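Local coordinates for protein neuraminidase (Influenza A virus, PDB 4K3Y) that is a neuraminidase-like surface glycoprotein of a bat influenza A virus, a tetrameric beta-propeller that probably lacks the sialidase activity of classical neuraminidases, at residues G32-V46 against W337-N351. Numbering follows the deposited sequence.
Sequences GKIPDEQMLTRQNFV and WIEIAATTKAGLSSN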
ATOM      1  N   GLY C  32      13.060  -6.533  23.250  1.00 55.67           N
ATOM      2  CA  GLY C  32      12.888  -5.233  23.870  1.00 53.40           C
ATOM      3  C   GLY C  32      11.426  -4.845  23.903  1.00 60.00           C
ATOM      4  O   GLY C  32      10.541  -5.719  23.872  1.00 66.50           O
ATOM      5  N   LYS C  33      11.160  -3.545  23.968  1.00 52.02           N
ATOM      6  CA  LYS C  33       9.774  -3.081  23.996  1.00 60.59           C
ATOM      7  C   LYS C  33       9.158  -2.966  22.606  1.00 65.83           C
ATOM      8  O   LYS C  33       9.803  -2.479  21.663  1.00 62.68           O
ATOM      9  CB  LYS C  33       9.688  -1.731  24.693  1.00 60.21           C
ATOM     10  CG  LYS C  33      10.523  -1.665  25.947  1.00 68.88           C
ATOM     11  CD  LYS C  33       9.724  -1.982  27.196  1.00 73.60           C
ATOM     12  CE  LYS C  33      10.620  -1.891  28.408  1.00 78.14           C
ATOM     13  NZ  LYS C  33      11.754  -2.850  28.266  1.00 93.98           N
ATOM     14  N   ILE C  34       7.910  -3.416  22.482  1.00 66.01           N
ATOM     15  CA  ILE C  34       7.113  -3.116  21.293  1.00 65.25           C
ATOM     16  C   ILE C  34       6.835  -1.616  21.196  1.00 65.86           C
ATOM     17  O   ILE C  34       6.413  -0.999  22.185  1.00 63.19           O
ATOM     18  CB  ILE C  34       5.753  -3.825  21.324  1.00 56.82           C
ATOM     19  CG1 ILE C  34       5.942  -5.337  21.452  1.00 52.92           C
ATOM     20  CG2 ILE C  34       4.945  -3.472  20.068  1.00 56.14           C
ATOM     21  CD1 ILE C  34       4.630  -6.120  21.406  1.00 52.77           C
ATOM     22  N   PRO C  35       7.076  -1.025  20.006  1.00 66.84           N
ATOM     23  CA  PRO C  35       6.713   0.374  19.718  1.00 66.30           C
ATOM     24  C   PRO C  35       5.221   0.664  19.937  1.00 70.29           C
ATOM     25  O   PRO C  35       4.367  -0.199  19.677  1.00 75.98           O
ATOM     26  CB  PRO C  35       7.074   0.528  18.234  1.00 60.45           C
ATOM     27  CG  PRO C  35       8.194  -0.431  18.026  1.00 48.58           C
ATOM     28  CD  PRO C  35       7.846  -1.627  18.901  1.00 62.41           C
ATOM     29  N   ASP C  36       4.918   1.871  20.409  1.00 64.61           N
ATOM     30  CA  ASP C  36       3.559   2.211  20.823  1.00 73.09           C
ATOM     31  C   ASP C  36       2.600   2.345  19.633  1.00 77.54           C
ATOM     32  O   ASP C  36       1.375   2.253  19.796  1.00 70.42           O
ATOM     33  CB  ASP C  36       3.558   3.494  21.668  1.00 75.61           C
ATOM     34  CG  ASP C  36       4.232   3.310  23.027  1.00 88.16           C
ATOM     35  OD1 ASP C  36       4.141   2.199  23.598  1.00 92.39           O
ATOM     36  OD2 ASP C  36       4.853   4.281  23.529  1.00 93.74           O
ATOM     37  N   GLU C  37       3.163   2.543  18.440  1.00 76.82           N
ATOM     38  CA  GLU C  37       2.360   2.747  17.233  1.00 77.40           C
ATOM     39  C   GLU C  37       1.770   1.450  16.734  1.00 73.04           C
ATOM     40  O   GLU C  37       0.925   1.466  15.837  1.00 84.30           O
ATOM     41  CB  GLU C  37       3.180   3.367  16.099  1.00 86.22           C
ATOM     42  CG  GLU C  37       4.094   4.492  16.523  1.00 98.80           C
ATOM     43  CD  GLU C  37       5.460   3.985  16.923  1.00110.39           C
ATOM     44  OE1 GLU C  37       5.927   2.999  16.309  1.00113.91           O
ATOM     45  OE2 GLU C  37       6.060   4.560  17.852  1.00115.44           O
ATOM     46  N   GLN C  38       2.229   0.326  17.287  1.00 61.09           N
ATOM     47  CA  GLN C  38       1.669  -0.965  16.896  1.00 54.88           C
ATOM     48  C   GLN C  38       0.315  -1.201  17.559  1.00 54.92           C
ATOM     49  O   GLN C  38       0.087  -0.817  18.719  1.00 58.38           O
ATOM     50  CB  GLN C  38       2.627  -2.121  17.200  1.00 48.89           C
ATOM     51  CG  GLN C  38       3.848  -2.192  16.298  1.00 65.36           C
ATOM     52  CD  GLN C  38       4.698  -3.439  16.548  1.00 72.82           C
ATOM     53  OE1 GLN C  38       4.199  -4.469  17.005  1.00 75.82           O
ATOM     54  NE2 GLN C  38       5.985  -3.345  16.250  1.00 64.66           N
ATOM     55  N   MET C  39      -0.593  -1.796  16.795  1.00 47.81           N
ATOM     56  CA  MET C  39      -1.800  -2.382  17.348  1.00 58.93           C
ATOM     57  C   MET C  39      -1.407  -3.457  18.388  1.00 65.64           C
ATOM     58  O   MET C  39      -0.482  -4.259  18.157  1.00 66.09           O
ATOM     59  CB  MET C  39      -2.618  -3.019  16.215  1.00 64.28           C
ATOM     60  CG  MET C  39      -3.839  -3.797  16.667  1.00 65.01           C
ATOM     61  SD  MET C  39      -5.199  -2.693  17.067  1.00140.45           S
ATOM     62  CE  MET C  39      -5.984  -2.555  15.467  1.00 69.74           C
ATOM     63  N   LEU C  40      -2.085  -3.448  19.537  1.00 56.30           N
ATOM     64  CA  LEU C  40      -1.929  -4.503  20.532  1.00 54.04           C
ATOM     65  C   LEU C  40      -2.612  -5.763  20.030  1.00 57.22           C
ATOM     66  O   LEU C  40      -3.798  -5.760  19.749  1.00 75.10           O
ATOM     67  CB  LEU C  40      -2.535  -4.096  21.876  1.00 50.83           C
ATOM     68  CG  LEU C  40      -1.621  -3.399  22.886  1.00 64.02           C
ATOM     69  CD1 LEU C  40      -0.663  -2.434  22.196  1.00 63.20           C
ATOM     70  CD2 LEU C  40      -2.458  -2.667  23.917  1.00 63.41           C
ATOM     71  N   THR C  41      -1.854  -6.846  19.926  1.00 56.68           N
ATOM     72  CA  THR C  41      -2.368  -8.087  19.370  1.00 52.70           C
ATOM     73  C   THR C  41      -2.546  -9.167  20.430  1.00 57.63           C
ATOM     74  O   THR C  41      -1.854  -9.171  21.452  1.00 61.71           O
ATOM     75  CB  THR C  41      -1.403  -8.644  18.330  1.00 47.93           C
ATOM     76  OG1 THR C  41      -0.183  -9.035  18.978  1.00 65.31           O
ATOM     77  CG2 THR C  41      -1.100  -7.586  17.308  1.00 44.62           C
ATOM     78  N   ARG C  42      -3.478 -10.079  20.166  1.00 54.80           N
ATOM     79  CA  ARG C  42      -3.637 -11.298  20.948  1.00 52.60           C
ATOM     80  C   ARG C  42      -4.201 -12.425  20.066  1.00 54.64           C
ATOM     81  O   ARG C  42      -4.731 -12.169  18.980  1.00 60.17           O
ATOM     82  CB  ARG C  42      -4.505 -11.055  22.196  1.00 55.82           C
ATOM     83  CG  ARG C  42      -5.984 -10.776  21.939  1.00 62.32           C
ATOM     84  CD  ARG C  42      -6.768 -10.811  23.259  1.00 84.72           C
ATOM     85  NE  ARG C  42      -8.147 -11.270  23.085  1.00105.67           N
ATOM     86  CZ  ARG C  42      -8.511 -12.550  23.037  1.00118.18           C
ATOM     87  NH1 ARG C  42      -7.604 -13.511  23.143  1.00116.48           N
ATOM     88  NH2 ARG C  42      -9.787 -12.868  22.878  1.00121.21           N
ATOM     89  N   GLN C  43      -4.082 -13.664  20.539  1.00 53.92           N
ATOM     90  CA  GLN C  43      -4.474 -14.837  19.762  1.00 48.62           C
ATOM     91  C   GLN C  43      -3.790 -14.821  18.381  1.00 49.58           C
ATOM     92  O   GLN C  43      -4.422 -15.050  17.347  1.00 45.75           O
ATOM     93  CB  GLN C  43      -6.008 -14.949  19.641  1.00 52.33           C
ATOM     94  CG  GLN C  43      -6.554 -16.395  19.541  1.00 65.97           C
ATOM     95  CD  GLN C  43      -7.237 -16.710  18.193  1.00 72.59           C
ATOM     96  OE1 GLN C  43      -8.422 -17.035  18.148  1.00 81.80           O
ATOM     97  NE2 GLN C  43      -6.477 -16.634  17.103  1.00 56.72           N
ATOM     98  N   ASN C  44      -2.487 -14.560  18.365  1.00 42.74           N
ATOM     99  CA  ASN C  44      -1.749 -14.622  17.116  1.00 45.24           C
ATOM    100  C   ASN C  44      -1.626 -16.051  16.593  1.00 55.08           C
ATOM    101  O   ASN C  44      -1.627 -17.017  17.356  1.00 70.33           O
ATOM    102  CB  ASN C  44      -0.370 -13.980  17.268  1.00 44.37           C
ATOM    103  CG  ASN C  44      -0.452 -12.535  17.701  1.00 57.16           C
ATOM    104  OD1 ASN C  44      -0.438 -11.632  16.873  1.00 72.80           O
ATOM    105  ND2 ASN C  44      -0.551 -12.310  19.005  1.00 69.51           N
ATOM    106  N   PHE C  45      -1.558 -16.167  15.276  1.00 53.13           N
ATOM    107  CA  PHE C  45      -1.201 -17.414  14.622  1.00 47.35           C
ATOM    108  C   PHE C  45      -0.859 -17.094  13.167  1.00 56.83           C
ATOM    109  O   PHE C  45      -1.149 -16.003  12.658  1.00 52.29           O
ATOM    110  CB  PHE C  45      -2.331 -18.459  14.711  1.00 38.88           C
ATOM    111  CG  PHE C  45      -3.529 -18.125  13.877  1.00 49.08           C
ATOM    112  CD1 PHE C  45      -4.538 -17.308  14.378  1.00 54.85           C
ATOM    113  CD2 PHE C  45      -3.645 -18.614  12.572  1.00 58.09           C
ATOM    114  CE1 PHE C  45      -5.657 -16.990  13.592  1.00 57.60           C
ATOM    115  CE2 PHE C  45      -4.751 -18.298  11.785  1.00 52.80           C
ATOM    116  CZ  PHE C  45      -5.764 -17.490  12.299  1.00 50.61           C
ATOM    117  N   VAL C  46      -0.243 -18.054  12.497  1.00 58.60           N
ATOM    118  CA  VAL C  46       0.200 -17.830  11.146  1.00 46.62           C
ATOM    119  C   VAL C  46      -0.522 -18.770  10.201  1.00 56.93           C
ATOM    120  O   VAL C  46      -0.686 -19.971  10.490  1.00 57.50           O
ATOM    121  CB  VAL C  46       1.706 -18.033  11.039  1.00 43.90           C
ATOM    122  CG1 VAL C  46       2.178 -17.882   9.592  1.00 48.76           C
ATOM    123  CG2 VAL C  46       2.406 -17.035  11.943  1.00 37.63           C
ATOM    124  N   TRP C 337       4.947 -21.174  15.082  1.00 54.11           N
ATOM    125  CA  TRP C 337       4.951 -19.856  15.692  1.00 52.26           C
ATOM    126  C   TRP C 337       4.812 -20.010  17.204  1.00 47.89           C
ATOM    127  O   TRP C 337       4.113 -20.902  17.685  1.00 46.42           O
ATOM    128  CB  TRP C 337       3.817 -18.982  15.142  1.00 49.65           C
ATOM    129  CG  TRP C 337       2.450 -19.625  15.256  1.00 46.52           C
ATOM    130  CD1 TRP C 337       1.781 -20.276  14.270  1.00 48.38           C
ATOM    131  CD2 TRP C 337       1.597 -19.668  16.416  1.00 42.86           C
ATOM    132  NE1 TRP C 337       0.566 -20.718  14.729  1.00 53.12           N
ATOM    133  CE2 TRP C 337       0.425 -20.360  16.042  1.00 46.96           C
ATOM    134  CE3 TRP C 337       1.709 -19.189  17.730  1.00 45.00           C
ATOM    135  CZ2 TRP C 337      -0.628 -20.603  16.937  1.00 45.97           C
ATOM    136  CZ3 TRP C 337       0.661 -19.432  18.620  1.00 55.74           C
ATOM    137  CH2 TRP C 337      -0.492 -20.134  18.216  1.00 50.04           C
ATOM    138  N   ILE C 338       5.484 -19.127  17.935  1.00 47.29           N
ATOM    139  CA  ILE C 338       5.395 -19.050  19.381  1.00 47.17           C
ATOM    140  C   ILE C 338       4.922 -17.669  19.816  1.00 53.63           C
ATOM    141  O   ILE C 338       5.624 -16.682  19.588  1.00 58.64           O
ATOM    142  CB  ILE C 338       6.779 -19.234  20.016  1.00 60.23           C
ATOM    143  CG1 ILE C 338       7.464 -20.510  19.508  1.00 65.02           C
ATOM    144  CG2 ILE C 338       6.679 -19.201  21.546  1.00 51.41           C
ATOM    145  CD1 ILE C 338       8.844 -20.739  20.140  1.00 58.48           C
ATOM    146  N   GLU C 339       3.755 -17.591  20.458  1.00 59.96           N
ATOM    147  CA  GLU C 339       3.314 -16.335  21.090  1.00 51.67           C
ATOM    148  C   GLU C 339       4.060 -16.055  22.424  1.00 53.19           C
ATOM    149  O   GLU C 339       4.226 -16.930  23.280  1.00 57.55           O
ATOM    150  CB  GLU C 339       1.791 -16.297  21.259  1.00 50.70           C
ATOM    151  CG  GLU C 339       1.209 -14.898  21.518  1.00 57.64           C
ATOM    152  CD  GLU C 339      -0.325 -14.857  21.430  1.00 71.17           C
ATOM    153  OE1 GLU C 339      -1.010 -15.787  21.942  1.00 62.21           O
ATOM    154  OE2 GLU C 339      -0.849 -13.882  20.842  1.00 67.84           O
ATOM    155  N   ILE C 340       4.496 -14.807  22.558  1.00 45.97           N
ATOM    156  CA  ILE C 340       5.397 -14.309  23.596  1.00 38.90           C
ATOM    157  C   ILE C 340       4.683 -13.226  24.421  1.00 52.53           C
ATOM    158  O   ILE C 340       4.033 -12.344  23.859  1.00 57.24           O
ATOM    159  CB  ILE C 340       6.623 -13.644  22.879  1.00 43.96           C
ATOM    160  CG1 ILE C 340       7.470 -14.704  22.198  1.00 45.47           C
ATOM    161  CG2 ILE C 340       7.454 -12.785  23.790  1.00 56.38           C
ATOM    162  CD1 ILE C 340       7.539 -15.970  22.987  1.00 63.73           C
ATOM    163  N   ALA C 341       4.781 -13.270  25.743  1.00 61.55           N
ATOM    164  CA  ALA C 341       4.308 -12.131  26.533  1.00 57.26           C
ATOM    165  C   ALA C 341       5.342 -11.018  26.404  1.00 60.72           C
ATOM    166  O   ALA C 341       6.533 -11.259  26.597  1.00 76.58           O
ATOM    167  CB  ALA C 341       4.126 -12.519  27.970  1.00 45.16           C
ATOM    168  N   ALA C 342       4.896  -9.811  26.058  1.00 55.93           N
ATOM    169  CA  ALA C 342       5.800  -8.667  25.889  1.00 45.66           C
ATOM    170  C   ALA C 342       5.218  -7.358  26.443  1.00 51.04           C
ATOM    171  O   ALA C 342       4.110  -7.326  26.989  1.00 59.84           O
ATOM    172  CB  ALA C 342       6.175  -8.502  24.421  1.00 51.92           C
ATOM    173  N   THR C 343       5.962  -6.269  26.287  1.00 53.32           N
ATOM    174  CA  THR C 343       5.572  -4.992  26.881  1.00 55.91           C
ATOM    175  C   THR C 343       5.798  -3.862  25.889  1.00 54.92           C
ATOM    176  O   THR C 343       6.785  -3.875  25.158  1.00 61.44           O
ATOM    177  CB  THR C 343       6.409  -4.718  28.147  1.00 54.78           C
ATOM    178  OG1 THR C 343       6.428  -5.899  28.961  1.00 72.64           O
ATOM    179  CG2 THR C 343       5.834  -3.575  28.949  1.00 52.14           C
ATOM    180  N   THR C 344       4.896  -2.883  25.861  1.00 60.14           N
ATOM    181  CA  THR C 344       5.059  -1.742  24.949  1.00 63.96           C
ATOM    182  C   THR C 344       5.981  -0.720  25.571  1.00 63.41           C
ATOM    183  O   THR C 344       6.295  -0.811  26.754  1.00 74.43           O
ATOM    184  CB  THR C 344       3.725  -1.069  24.558  1.00 61.62           C
ATOM    185  OG1 THR C 344       3.137  -0.429  25.702  1.00 68.58           O
ATOM    186  CG2 THR C 344       2.765  -2.099  23.962  1.00 53.13           C
ATOM    187  N   LYS C 345       6.426   0.245  24.775  1.00 64.16           N
ATOM    188  CA  LYS C 345       7.356   1.247  25.276  1.00 70.35           C
ATOM    189  C   LYS C 345       6.721   2.036  26.426  1.00 63.45           C
ATOM    190  O   LYS C 345       7.393   2.403  27.400  1.00 69.09           O
ATOM    191  CB  LYS C 345       7.820   2.180  24.154  1.00 70.97           C
ATOM    192  CG  LYS C 345       9.045   2.981  24.526  1.00 77.48           C
ATOM    193  CD  LYS C 345       9.148   4.263  23.722  1.00 84.16           C
ATOM    194  CE  LYS C 345       9.586   5.410  24.619  1.00 90.51           C
ATOM    195  NZ  LYS C 345      10.225   6.520  23.864  1.00 90.13           N
ATOM    196  N   ALA C 346       5.414   2.251  26.313  1.00 52.99           N
ATOM    197  CA  ALA C 346       4.623   2.933  27.333  1.00 58.73           C
ATOM    198  C   ALA C 346       4.489   2.124  28.615  1.00 75.16           C
ATOM    199  O   ALA C 346       4.252   2.682  29.688  1.00 90.05           O
ATOM    200  CB  ALA C 346       3.250   3.247  26.792  1.00 51.20           C
ATOM    201  N   GLY C 347       4.614   0.806  28.499  1.00 80.15           N
ATOM    202  CA  GLY C 347       4.488  -0.069  29.649  1.00 74.71           C
ATOM    203  C   GLY C 347       3.296  -1.007  29.595  1.00 64.76           C
ATOM    204  O   GLY C 347       3.172  -1.887  30.446  1.00 61.51           O
ATOM    205  N   LEU C 348       2.418  -0.836  28.608  1.00 65.36           N
ATOM    206  CA  LEU C 348       1.309  -1.783  28.436  1.00 71.74           C
ATOM    207  C   LEU C 348       1.841  -3.180  28.124  1.00 70.24           C
ATOM    208  O   LEU C 348       2.822  -3.331  27.380  1.00 61.72           O
ATOM    209  CB  LEU C 348       0.362  -1.345  27.327  1.00 72.99           C
ATOM    210  CG  LEU C 348      -0.842  -0.533  27.798  1.00 79.57           C
ATOM    211  CD1 LEU C 348      -0.439   0.885  28.163  1.00 92.09           C
ATOM    212  CD2 LEU C 348      -1.914  -0.503  26.735  1.00 75.19           C
ATOM    213  N   SER C 349       1.225  -4.204  28.709  1.00 67.63           N
ATOM    214  CA  SER C 349       1.611  -5.566  28.360  1.00 70.47           C
ATOM    215  C   SER C 349       0.878  -5.964  27.080  1.00 54.79           C
ATOM    216  O   SER C 349      -0.224  -5.474  26.805  1.00 55.54           O
ATOM    217  CB  SER C 349       1.349  -6.558  29.511  1.00 65.29           C
ATOM    218  OG  SER C 349      -0.007  -6.950  29.551  1.00 66.80           O
ATOM    219  N   SER C 350       1.506  -6.834  26.296  1.00 48.02           N
ATOM    220  CA  SER C 350       0.953  -7.275  25.010  1.00 53.06           C
ATOM    221  C   SER C 350       1.674  -8.539  24.526  1.00 49.99           C
ATOM    222  O   SER C 350       2.528  -9.085  25.214  1.00 55.70           O
ATOM    223  CB  SER C 350       1.078  -6.160  23.960  1.00 61.25           C
ATOM    224  OG  SER C 350       0.457  -6.512  22.729  1.00 70.44           O
ATOM    225  N   ASN C 351       1.326  -9.003  23.339  1.00 51.42           N
ATOM    226  CA  ASN C 351       2.019 -10.131  22.746  1.00 51.13           C
ATOM    227  C   ASN C 351       2.744  -9.763  21.463  1.00 59.30           C
ATOM    228  O   ASN C 351       2.321  -8.839  20.752  1.00 70.33           O
ATOM    229  CB  ASN C 351       0.998 -11.209  22.382  1.00 53.56           C
ATOM    230  CG  ASN C 351       0.057 -11.531  23.525  1.00 60.17           C
ATOM    231  OD1 ASN C 351       0.276 -12.489  24.261  1.00 64.20           O
ATOM    232  ND2 ASN C 351      -0.992 -10.730  23.682  1.00 62.65           N
TER
HETATM  233  O   HOH W   1      -3.605 -14.800  23.104  1.00 53.24           O
HETATM  234  O   HOH W   2      -1.178 -21.700  12.736  1.00 50.61           O
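The backbone of N44 and F45 covers one face of the W337 indole: the CA of F45 sits 3.8 Å from the centroid of the five-membered ring, a CH-pi contact for which tryptophan offers a broad flat surface, and N44 O is held toward the rim of the same face. F45 CB continues this cover over CZ2, while V46 CB meets W337 CD1 (3.9 Å), its CG2 beside the tryptophan's CB and CD1. In the ring plane, at the edge, lie E339 N and a water that accepts from W337 NE1 and donates to V46 O, so the buried indole nitrogen is satisfied. The carboxylate of E339 stands nearly perpendicular to the amide of N44, the planes 88° apart. Its OE2 takes the backbone N-H of N44 in an almost straight bond (N to OE2 3.0 Å, 173°), met from above the carboxylate plane. With CG anti to the backbone N (chi1 -163°) and an extended chain, E339 is long enough to reach strand 44-46, and its OE1 forms a salt bridge with R318. N351's short amide supplies an N-H to T41 O (ND2 to O 2.9 Å), on a lone pair in the carbonyl plane. Farther out, branched apolar ends pack between the backbones: L40 and L348 cross at about a right angle, CD2 to CD2 3.6 Å, and I34 CD1 rests on A342 CB. I34 also exchanges backbone bonds with T343 O and K345 N, while D36, a short acid, ties turn 344-347 to the 32-36 loop, its OD1 accepting from A346 N (3.0 Å) through the syn lone pair. The first strand of one blade and the loop leading into it thus pack on the 335-343/349-359 hairpin of the neighbouring blade, as in the six-bladed neuraminidase beta-propeller.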